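Local coordinates for protein butyryl-CoA dehydrogenase (Marinomonas mediterranea, PDB 6CXT) that is a flavoprotein of the acyl-CoA dehydrogenase fold, binding FAD and the ligand FK4 in a complex with an alpha/beta hydrolase fold protein, at residues W241-L246 against D367-L372; A315-K320 against E371-R376. One frame throughout, in Å; residues are numbered along the deposited sequence.

Interaction 1. Residues W241-L246 against D367-L372. With FK4 (S-[2-({N-[(2R)-2-hydroxy-4-{[(R)-hydroxy(oxo)-lambda~5~-phosphanyl]oxy}-3,3-dimethylbutanoyl]-beta-alanyl}amino)ethyl] 1H-pyrrole-2-carbothioate), chain C.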
loop_
_atom_site.group_PDB
_atom_site.type_symbol
_atom_site.label_atom_id
_atom_site.label_comp_id
_atom_site.label_asym_id
_atom_site.label_seq_id
_atom_site.Cartn_x
_atom_site.Cartn_y
_atom_site.Cartn_z
ATOM N N TRP B 241 15.988 3.308 -24.871
ATOM C CA TRP B 241 16.914 2.215 -24.721
ATOM C C TRP B 241 17.272 1.951 -23.242
ATOM O O TRP B 241 17.305 0.795 -22.810
ATOM C CB TRP B 241 18.247 2.492 -25.489
ATOM C CG TRP B 241 18.119 2.163 -26.954
ATOM C CD1 TRP B 241 18.006 3.060 -28.015
ATOM C CD2 TRP B 241 18.099 0.863 -27.520
ATOM N NE1 TRP B 241 17.894 2.371 -29.199
ATOM C CE2 TRP B 241 17.961 1.025 -28.938
ATOM C CE3 TRP B 241 18.169 -0.432 -26.983
ATOM C CZ2 TRP B 241 17.846 -0.054 -29.791
ATOM C CZ3 TRP B 241 18.103 -1.494 -27.830
ATOM C CH2 TRP B 241 17.958 -1.302 -29.244
ATOM N N GLU B 242 17.592 3.000 -22.525
ATOM C CA GLU B 242 18.087 2.853 -21.139
ATOM C C GLU B 242 16.956 2.358 -20.200
ATOM O O GLU B 242 17.134 1.412 -19.438
ATOM C CB GLU B 242 18.630 4.176 -20.636
ATOM C CG GLU B 242 19.305 4.020 -19.286
ATOM C CD GLU B 242 19.907 5.319 -18.811
ATOM O OE1 GLU B 242 21.065 5.585 -19.161
ATOM O OE2 GLU B 242 19.255 6.086 -18.077
ATOM N N ARG B 243 15.791 2.989 -20.291
ATOM C CA ARG B 243 14.651 2.664 -19.411
ATOM C C ARG B 243 14.222 1.224 -19.656
ATOM O O ARG B 243 13.752 0.558 -18.741
ATOM C CB ARG B 243 13.499 3.633 -19.680
ATOM C CG ARG B 243 13.738 5.036 -19.094
ATOM C CD ARG B 243 12.618 5.946 -19.612
ATOM N NE ARG B 243 12.940 7.331 -19.299
ATOM C CZ ARG B 243 12.394 8.396 -19.913
ATOM N NH1 ARG B 243 11.533 8.224 -20.907
ATOM N NH2 ARG B 243 12.740 9.632 -19.545
ATOM N N CYS B 244 14.394 0.750 -20.892
ATOM C CA CYS B 244 14.038 -0.617 -21.263
ATOM C C CYS B 244 15.098 -1.632 -20.820
ATOM O O CYS B 244 14.779 -2.622 -20.087
ATOM C CB CYS B 244 13.843 -0.739 -22.783
ATOM S SG CYS B 244 13.256 -2.369 -23.344
ATOM N N CYS B 245 16.345 -1.427 -21.242
ATOM C CA CYS B 245 17.346 -2.464 -21.133
ATOM C C CYS B 245 18.147 -2.395 -19.843
ATOM O O CYS B 245 18.529 -3.417 -19.329
ATOM C CB CYS B 245 18.323 -2.395 -22.325
ATOM S SG CYS B 245 17.451 -2.578 -23.929
ATOM N N LEU B 246 18.455 -1.192 -19.353
ATOM C CA LEU B 246 19.312 -1.073 -18.172
ATOM C C LEU B 246 18.602 -1.755 -16.976
ATOM O O LEU B 246 19.232 -2.433 -16.164
ATOM C CB LEU B 246 19.661 0.390 -17.883
ATOM C CG LEU B 246 20.539 0.705 -16.650
ATOM C CD1 LEU B 246 21.334 2.002 -16.862
ATOM C CD2 LEU B 246 19.688 0.839 -15.350
ATOM N N ASP B 367 7.660 9.454 -10.761
ATOM C CA ASP B 367 6.620 10.457 -11.103
ATOM C C ASP B 367 6.648 10.776 -12.582
ATOM O O ASP B 367 5.588 10.938 -13.175
ATOM C CB ASP B 367 6.798 11.719 -10.274
ATOM C CG ASP B 367 6.759 11.422 -8.768
ATOM O OD1 ASP B 367 5.865 10.614 -8.344
ATOM O OD2 ASP B 367 7.606 11.965 -8.025
ATOM N N ILE B 368 7.864 10.845 -13.175
ATOM C CA ILE B 368 7.988 11.134 -14.610
ATOM C C ILE B 368 7.521 9.965 -15.450
ATOM O O ILE B 368 6.848 10.113 -16.483
ATOM C CB ILE B 368 9.461 11.508 -14.928
ATOM C CG1 ILE B 368 9.795 12.886 -14.382
ATOM C CG2 ILE B 368 9.822 11.360 -16.416
ATOM C CD1 ILE B 368 8.750 13.969 -14.420
ATOM N N GLN B 369 7.842 8.743 -15.006
ATOM C CA GLN B 369 7.296 7.573 -15.721
ATOM C C GLN B 369 5.761 7.639 -15.752
ATOM O O GLN B 369 5.160 7.295 -16.772
ATOM C CB GLN B 369 7.762 6.220 -15.087
ATOM C CG GLN B 369 9.283 6.069 -14.952
ATOM C CD GLN B 369 10.044 6.300 -16.297
ATOM O OE1 GLN B 369 9.656 5.812 -17.368
ATOM N NE2 GLN B 369 11.124 7.033 -16.218
ATOM N N ARG B 370 5.134 8.027 -14.651
ATOM C CA ARG B 370 3.670 8.108 -14.677
ATOM C C ARG B 370 3.196 9.243 -15.590
ATOM O O ARG B 370 2.178 9.079 -16.255
ATOM C CB ARG B 370 3.094 8.298 -13.291
ATOM C CG ARG B 370 3.283 6.950 -12.492
ATOM C CD ARG B 370 2.428 7.054 -11.190
ATOM N NE ARG B 370 2.698 5.841 -10.361
ATOM C CZ ARG B 370 3.637 5.746 -9.397
ATOM N NH1 ARG B 370 4.447 6.772 -9.100
ATOM N NH2 ARG B 370 3.803 4.565 -8.760
ATOM N N GLU B 371 3.937 10.351 -15.620
ATOM C CA GLU B 371 3.636 11.382 -16.631
ATOM C C GLU B 371 3.640 10.830 -18.043
ATOM O O GLU B 371 2.712 11.105 -18.818
ATOM C CB GLU B 371 4.568 12.605 -16.527
ATOM C CG GLU B 371 4.256 13.424 -15.319
ATOM C CD GLU B 371 2.911 14.114 -15.442
ATOM O OE1 GLU B 371 2.788 15.116 -16.156
ATOM O OE2 GLU B 371 1.943 13.671 -14.829
ATOM N N LEU B 372 4.670 10.066 -18.387
ATOM C CA LEU B 372 4.726 9.458 -19.691
ATOM C C LEU B 372 3.624 8.445 -19.921
ATOM O O LEU B 372 3.023 8.393 -20.982
ATOM C CB LEU B 372 6.058 8.726 -19.881
ATOM C CG LEU B 372 7.196 9.765 -19.995
ATOM C CD1 LEU B 372 8.553 9.153 -19.570
ATOM C CD2 LEU B 372 7.173 10.248 -21.455
HETATM O O01 FK4 C . 9.442 11.948 -24.398
HETATM P P02 FK4 C . 9.820 13.460 -24.263
HETATM O O03 FK4 C . 10.199 13.968 -22.828
HETATM C C04 FK4 C . 9.519 13.446 -21.723
HETATM C C05 FK4 C . 9.462 14.346 -20.525
HETATM C C06 FK4 C . 8.720 13.581 -19.398
HETATM C C07 FK4 C . 8.697 15.633 -20.936
HETATM C C08 FK4 C . 10.878 14.790 -20.071
HETATM O O09 FK4 C . 10.849 15.876 -19.177
HETATM C C10 FK4 C . 11.727 13.635 -19.504
HETATM N N11 FK4 C . 12.139 13.843 -18.124
HETATM C C12 FK4 C . 12.904 12.825 -17.496
HETATM C C13 FK4 C . 14.422 13.061 -17.657
HETATM C C14 FK4 C . 15.204 11.819 -17.592
HETATM N N15 FK4 C . 16.506 12.082 -17.150
HETATM C C16 FK4 C . 17.479 10.990 -17.098
HETATM C C17 FK4 C . 18.920 11.503 -17.285
HETATM S S18 FK4 C . 20.052 10.211 -17.710
HETATM C C19 FK4 C . 19.966 9.127 -16.284
HETATM C C20 FK4 C . 21.054 8.152 -16.503
HETATM C C21 FK4 C . 21.590 7.257 -15.604
HETATM C C22 FK4 C . 22.570 6.542 -16.324
HETATM C C23 FK4 C . 22.609 7.035 -17.652
HETATM N N24 FK4 C . 21.686 8.011 -17.784
HETATM O O25 FK4 C . 19.478 9.564 -15.217
HETATM O O26 FK4 C . 14.793 10.709 -17.920
HETATM O O27 FK4 C . 12.013 12.552 -20.118
HETATM O O28 FK4 C . 10.987 13.717 -25.159
#
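Arg-243 reaches from helix 231-245 toward helix 366-377 and lays its guanidinium beside the carboxamide of Gln-369, the two planes turned 72° apart. NE of Arg-243 stands 3.6 Å from NE2 of Gln-369, an oblique approach between donors that share no bond; each turns to a backbone carbonyl, NE to Ser-363 O and NE2 to Gly-364 O. The Gln-369 chain, bent at chi2 (-54°), swings its amide back toward the arginine, with OE1 3.7 Å from Arg-243 CD. That OE1 is buried without a polar partner. Leu-372 crosses the arginine at about a right angle, its CD1 coming obliquely to 3.4 Å from NH1. In the helical C-terminal domain of this acyl-CoA dehydrogenase fold, the two helices thus form part of the FK4 pocket. Arg-243, extended from CG to NE, meets O26 of FK4 at the guanidinium edge, near its plane, through an NH2 hydrogen bond of 2.8 Å (154° at the hydrogen). The same NH2 gives a longer bond of 3.1 Å to FK4 O27. Ile-368 adds an apolar surface, its CG2 3.6 Å from C12 of FK4, while CD2 of Leu-372 lies 4.0 Å from C04. Asp-367 hydrogen-bonds FAD through OD2.

Interaction 2. Residues A315-K320 against E371-R376; sequences AVAMSK and ELICNR
Ile-373 overlaps both Ala-317 and Met-318 of helix 313-338: its CG1-CD1 branch touches both, while CG2 meets only Met-318 CE. CG1 lies 3.8 Å from the methyl CB of Ala-317, and CD1 continues to Met-318, where it stands 3.8 Å from CG. The other branch, CG2, comes to the far end of the methionine, 3.7 Å from CE. Met-318 is extended beyond CG (chi2 -171°), which carries its thioether chain across the isoleucine at about a right angle and lets CG and CE touch separate branches. Beside this pair, CB of Leu-372 comes within 4.2 Å of Ala-317 CB. The segment axes approach to 8.9 Å and run roughly antiparallel, at 148°, with the small alanine facing the second helix where the backbones are nearest. This is helix-on-helix packing in the C-terminal bundle of the acyl-CoA dehydrogenase fold. A second subunit of the same protein also packs here, its Glu-293 on Met-318 and its Ala-286 on Ile-373. Between 315-320 and 371-376 themselves no hydrogen bond or charge pair forms, so their buried join depends on van der Waals fit and exclusion of water from aliphatic and thioether groups.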
loop_
_atom_site.group_PDB
_atom_site.type_symbol
_atom_site.label_atom_id
_atom_site.label_comp_id
_atom_site.label_asym_id
_atom_site.label_seq_id
_atom_site.Cartn_x
_atom_site.Cartn_y
_atom_site.Cartn_z
ATOM N N ALA B 315 4.872 0.989 -22.742
ATOM C CA ALA B 315 5.333 -0.278 -22.197
ATOM C C ALA B 315 6.671 -0.122 -21.492
ATOM O O ALA B 315 6.926 -0.792 -20.461
ATOM C CB ALA B 315 5.461 -1.341 -23.277
ATOM N N VAL B 316 7.559 0.700 -22.074
ATOM C CA VAL B 316 8.885 0.916 -21.464
ATOM C C VAL B 316 8.775 1.693 -20.156
ATOM O O VAL B 316 9.422 1.353 -19.138
ATOM C CB VAL B 316 9.877 1.583 -22.485
ATOM C CG1 VAL B 316 11.133 2.103 -21.758
ATOM C CG2 VAL B 316 10.289 0.556 -23.530
ATOM N N ALA B 317 7.964 2.737 -20.153
ATOM C CA ALA B 317 7.803 3.484 -18.932
ATOM C C ALA B 317 7.127 2.578 -17.834
ATOM O O ALA B 317 7.505 2.671 -16.660
ATOM C CB ALA B 317 6.946 4.722 -19.175
ATOM N N MET B 318 6.123 1.769 -18.211
ATOM C CA MET B 318 5.510 0.872 -17.223
ATOM C C MET B 318 6.549 -0.110 -16.663
ATOM O O MET B 318 6.555 -0.383 -15.454
ATOM C CB MET B 318 4.329 0.109 -17.845
ATOM C CG MET B 318 3.144 1.032 -18.133
ATOM S SD MET B 318 1.760 -0.044 -18.612
ATOM C CE MET B 318 0.477 1.218 -18.554
ATOM N N SER B 319 7.408 -0.650 -17.511
ATOM C CA SER B 319 8.402 -1.607 -17.088
ATOM C C SER B 319 9.410 -0.993 -16.161
ATOM O O SER B 319 9.742 -1.575 -15.084
ATOM C CB SER B 319 9.082 -2.181 -18.317
ATOM O OG SER B 319 10.110 -3.078 -17.982
ATOM N N LYS B 320 9.912 0.203 -16.549
ATOM C CA LYS B 320 10.917 0.926 -15.722
ATOM C C LYS B 320 10.301 1.155 -14.318
ATOM O O LYS B 320 10.947 0.937 -13.263
ATOM C CB LYS B 320 11.222 2.317 -16.363
ATOM C CG LYS B 320 12.441 3.031 -15.782
ATOM C CD LYS B 320 12.233 3.675 -14.413
ATOM C CE LYS B 320 13.306 4.717 -14.141
ATOM N NZ LYS B 320 13.245 5.388 -12.790
ATOM N N GLU B 371 3.937 10.351 -15.620
ATOM C CA GLU B 371 3.636 11.382 -16.631
ATOM C C GLU B 371 3.640 10.830 -18.043
ATOM O O GLU B 371 2.712 11.105 -18.818
ATOM C CB GLU B 371 4.568 12.605 -16.527
ATOM C CG GLU B 371 4.256 13.424 -15.319
ATOM C CD GLU B 371 2.911 14.114 -15.442
ATOM O OE1 GLU B 371 2.788 15.116 -16.156
ATOM O OE2 GLU B 371 1.943 13.671 -14.829
ATOM N N LEU B 372 4.670 10.066 -18.387
ATOM C CA LEU B 372 4.726 9.458 -19.691
ATOM C C LEU B 372 3.624 8.445 -19.921
ATOM O O LEU B 372 3.023 8.393 -20.982
ATOM C CB LEU B 372 6.058 8.726 -19.881
ATOM C CG LEU B 372 7.196 9.765 -19.995
ATOM C CD1 LEU B 372 8.553 9.153 -19.570
ATOM C CD2 LEU B 372 7.173 10.248 -21.455
ATOM N N ILE B 373 3.387 7.581 -18.932
ATOM C CA ILE B 373 2.265 6.635 -19.094
ATOM C C ILE B 373 0.925 7.382 -19.357
ATOM O O ILE B 373 0.191 6.979 -20.265
ATOM C CB ILE B 373 2.170 5.731 -17.820
ATOM C CG1 ILE B 373 3.422 4.818 -17.747
ATOM C CG2 ILE B 373 0.887 4.872 -17.859
ATOM C CD1 ILE B 373 3.746 4.325 -16.309
ATOM N N CYS B 374 0.616 8.385 -18.550
ATOM C CA CYS B 374 -0.613 9.159 -18.658
ATOM C C CYS B 374 -0.718 9.750 -20.072
ATOM O O CYS B 374 -1.771 9.637 -20.717
ATOM C CB CYS B 374 -0.617 10.345 -17.689
ATOM S SG CYS B 374 -0.849 9.773 -15.977
ATOM N N ASN B 375 0.410 10.288 -20.560
ATOM C CA ASN B 375 0.422 10.844 -21.908
ATOM C C ASN B 375 0.111 9.782 -22.971
ATOM O O ASN B 375 -0.779 9.996 -23.833
ATOM C CB ASN B 375 1.769 11.544 -22.160
ATOM C CG ASN B 375 1.891 12.054 -23.595
ATOM O OD1 ASN B 375 2.457 11.371 -24.432
ATOM N ND2 ASN B 375 1.286 13.214 -23.882
ATOM N N ARG B 376 0.777 8.616 -22.900
ATOM C CA ARG B 376 0.501 7.545 -23.826
ATOM C C ARG B 376 -0.877 6.918 -23.680
ATOM O O ARG B 376 -1.379 6.317 -24.625
ATOM C CB ARG B 376 1.603 6.453 -23.806
ATOM C CG ARG B 376 2.973 6.932 -24.236
ATOM C CD ARG B 376 2.895 7.706 -25.587
ATOM N NE ARG B 376 4.223 7.984 -26.159
ATOM C CZ ARG B 376 5.094 8.928 -25.782
ATOM N NH1 ARG B 376 4.854 9.761 -24.768
ATOM N NH2 ARG B 376 6.263 9.027 -26.456
#

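Interactions 1 and 2 have centres 6 Å apart and share helix 366-377, near the end of the chain, with Glu-371 and Leu-372 in both. Along the sequence, 241-246 on helix 231-245 comes first, then 315-320 on helix 313-338, and both meet the same late helix within the C-terminal domain. The two contacts touch directly: Gln-369 OE1 lies 3.4 Å from Ala-317 CA, and Arg-243 CB 3.5 Å from Val-316 CG1. The late helix therefore borders the FK4 pocket through interaction 1 and packs into the helical bundle through interaction 2, while also meeting a second subunit and the alpha/beta hydrolase fold protein, joining ligand site to assembly interfaces.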